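Local coordinates for protein dihydrodipicolinate synthase (Rhodopseudomonas palustris, PDB 3DZ1) that probably acts as a 4-hydroxy-tetrahydrodipicolinate synthase, a pyruvate-dependent lyase of lysine biosynthesis built on a TIM barrel, at residues Y220-M225 and D246-L251. Sequence-based numbering, arbitrary orientation.
Sequences YCFPDM and DAHLPL
Y220 and H248 meet rim to rim through one short hydrogen bond: the phenol OH of Y220 sits 2.7 Å from ND1 of H248, with OH in the imidazole plane and ND1 in the phenol plane. The two ring planes are nearly perpendicular (87°). Y220 reaches from the loop after barrel strand 215-218 across to helix 238-255 because its chi1 of -177° carries the ring away from the backbone N. M225, a selenomethionine, brings its CG obliquely to within 3.4 Å of NE2 of H248, while the H248 edge is turned toward the face of F222 in an offset edge-to-face pair. One turn on, CG of L251 packs 3.9 Å from CE1 of Y220, and CD2 of L251 lies 3.8 Å from CE2 of F222, at the ring edge. L299 of the C-terminal helix also touches both F222 and L251. Replacing H248 by alanine is likely to strip the Y220 hydroxyl of this partner and open a gap beside F222 and M225. An aromatic cluster of Y220, F222 and H248, with L251 and M225 packed against it, thus joins the loop and first turn of helix 223-234 to helix 238-255, its one polar pair buried and mutually satisfied.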
loop_
_atom_site.group_PDB
_atom_site.type_symbol
_atom_site.label_atom_id
_atom_site.label_comp_id
_atom_site.label_asym_id
_atom_site.label_seq_id
_atom_site.Cartn_x
_atom_site.Cartn_y
_atom_site.Cartn_z
ATOM N N TYR A 220 -8.855 -25.672 -3.802
ATOM C CA TYR A 220 -9.841 -26.222 -2.869
ATOM C C TYR A 220 -9.570 -27.705 -2.599
ATOM O O TYR A 220 -9.280 -28.467 -3.528
ATOM C CB TYR A 220 -11.250 -26.035 -3.444
ATOM C CG TYR A 220 -12.368 -26.504 -2.538
ATOM C CD1 TYR A 220 -12.443 -26.084 -1.207
ATOM C CD2 TYR A 220 -13.363 -27.354 -3.018
ATOM C CE1 TYR A 220 -13.485 -26.504 -0.378
ATOM C CE2 TYR A 220 -14.407 -27.777 -2.199
ATOM C CZ TYR A 220 -14.462 -27.350 -0.882
ATOM O OH TYR A 220 -15.500 -27.770 -0.080
ATOM N N CYS A 221 -9.676 -28.108 -1.330
ATOM C CA CYS A 221 -9.410 -29.491 -0.930
ATOM C C CYS A 221 -10.353 -30.556 -1.486
ATOM O O CYS A 221 -10.169 -31.746 -1.226
ATOM C CB CYS A 221 -9.332 -29.601 0.604
ATOM S SG CYS A 221 -10.763 -28.987 1.509
ATOM N N PHE A 222 -11.367 -30.137 -2.239
ATOM C CA PHE A 222 -12.280 -31.082 -2.870
ATOM C C PHE A 222 -12.365 -30.746 -4.353
ATOM O O PHE A 222 -13.430 -30.410 -4.874
ATOM C CB PHE A 222 -13.664 -31.034 -2.224
ATOM C CG PHE A 222 -13.743 -31.790 -0.931
ATOM C CD1 PHE A 222 -13.951 -33.166 -0.929
ATOM C CD2 PHE A 222 -13.566 -31.135 0.285
ATOM C CE1 PHE A 222 -13.981 -33.882 0.270
ATOM C CE2 PHE A 222 -13.594 -31.841 1.488
ATOM C CZ PHE A 222 -13.802 -33.218 1.480
ATOM N N PRO A 223 -11.226 -30.825 -5.056
ATOM C CA PRO A 223 -11.233 -30.514 -6.486
ATOM C C PRO A 223 -12.147 -31.493 -7.205
ATOM O O PRO A 223 -12.725 -31.167 -8.242
ATOM C CB PRO A 223 -9.767 -30.668 -6.881
ATOM C CG PRO A 223 -9.287 -31.742 -5.949
ATOM C CD PRO A 223 -9.909 -31.336 -4.636
ATOM N N ASP A 224 -12.280 -32.691 -6.637
ATOM C CA ASP A 224 -13.133 -33.714 -7.215
ATOM C C ASP A 224 -14.590 -33.250 -7.272
ATOM O O ASP A 224 -15.307 -33.551 -8.234
ATOM C CB ASP A 224 -12.989 -35.041 -6.434
ATOM C CG ASP A 224 -13.128 -34.876 -4.920
ATOM O OD1 ASP A 224 -12.603 -33.894 -4.358
ATOM O OD2 ASP A 224 -13.744 -35.756 -4.281
HETATM N N MSE A 225 -15.026 -32.492 -6.268
HETATM C CA MSE A 225 -16.399 -32.007 -6.258
HETATM C C MSE A 225 -16.586 -30.776 -7.144
HETATM O O MSE A 225 -17.667 -30.562 -7.686
HETATM C CB MSE A 225 -16.853 -31.714 -4.827
HETATM C CG MSE A 225 -16.943 -32.961 -3.952
HETATM SE SE MSE A 225 -18.146 -34.337 -4.651
HETATM C CE MSE A 225 -16.851 -35.456 -5.538
ATOM N N ASP A 246 -23.342 -24.719 -3.164
ATOM C CA ASP A 246 -23.800 -24.234 -1.859
ATOM C C ASP A 246 -23.461 -25.165 -0.705
ATOM O O ASP A 246 -23.269 -24.712 0.431
ATOM C CB ASP A 246 -25.312 -23.997 -1.877
ATOM C CG ASP A 246 -25.703 -22.792 -2.704
ATOM O OD1 ASP A 246 -24.798 -22.096 -3.220
ATOM O OD2 ASP A 246 -26.917 -22.536 -2.832
ATOM N N ALA A 247 -23.413 -26.463 -0.988
ATOM C CA ALA A 247 -23.085 -27.446 0.030
ATOM C C ALA A 247 -21.611 -27.310 0.394
ATOM O O ALA A 247 -21.211 -27.572 1.527
ATOM C CB ALA A 247 -23.382 -28.859 -0.482
ATOM N N HIS A 248 -20.805 -26.884 -0.570
ATOM C CA HIS A 248 -19.376 -26.711 -0.339
ATOM C C HIS A 248 -18.974 -25.303 0.078
ATOM O O HIS A 248 -17.900 -25.105 0.630
ATOM C CB HIS A 248 -18.599 -27.112 -1.596
ATOM C CG HIS A 248 -18.468 -28.592 -1.763
ATOM N ND1 HIS A 248 -17.399 -29.303 -1.261
ATOM C CD2 HIS A 248 -19.314 -29.507 -2.291
ATOM C CE1 HIS A 248 -17.594 -30.593 -1.469
ATOM N NE2 HIS A 248 -18.750 -30.744 -2.092
ATOM N N LEU A 249 -19.839 -24.328 -0.164
ATOM C CA LEU A 249 -19.502 -22.946 0.162
ATOM C C LEU A 249 -19.015 -22.702 1.592
ATOM O O LEU A 249 -18.091 -21.915 1.804
ATOM C CB LEU A 249 -20.686 -22.028 -0.157
ATOM C CG LEU A 249 -20.386 -20.530 -0.068
ATOM C CD1 LEU A 249 -19.192 -20.182 -0.955
ATOM C CD2 LEU A 249 -21.620 -19.741 -0.492
ATOM N N PRO A 250 -19.623 -23.363 2.591
ATOM C CA PRO A 250 -19.155 -23.136 3.962
ATOM C C PRO A 250 -17.671 -23.465 4.121
ATOM O O PRO A 250 -16.930 -22.718 4.757
ATOM C CB PRO A 250 -20.050 -24.059 4.786
ATOM C CG PRO A 250 -21.340 -24.000 4.032
ATOM C CD PRO A 250 -20.865 -24.156 2.589
ATOM N N LEU A 251 -17.235 -24.578 3.535
ATOM C CA LEU A 251 -15.833 -24.981 3.623
ATOM C C LEU A 251 -14.984 -24.177 2.654
ATOM O O LEU A 251 -13.840 -23.845 2.949
ATOM C CB LEU A 251 -15.680 -26.479 3.345
ATOM C CG LEU A 251 -14.260 -27.041 3.445
ATOM C CD1 LEU A 251 -13.698 -26.787 4.839
ATOM C CD2 LEU A 251 -14.285 -28.537 3.132
#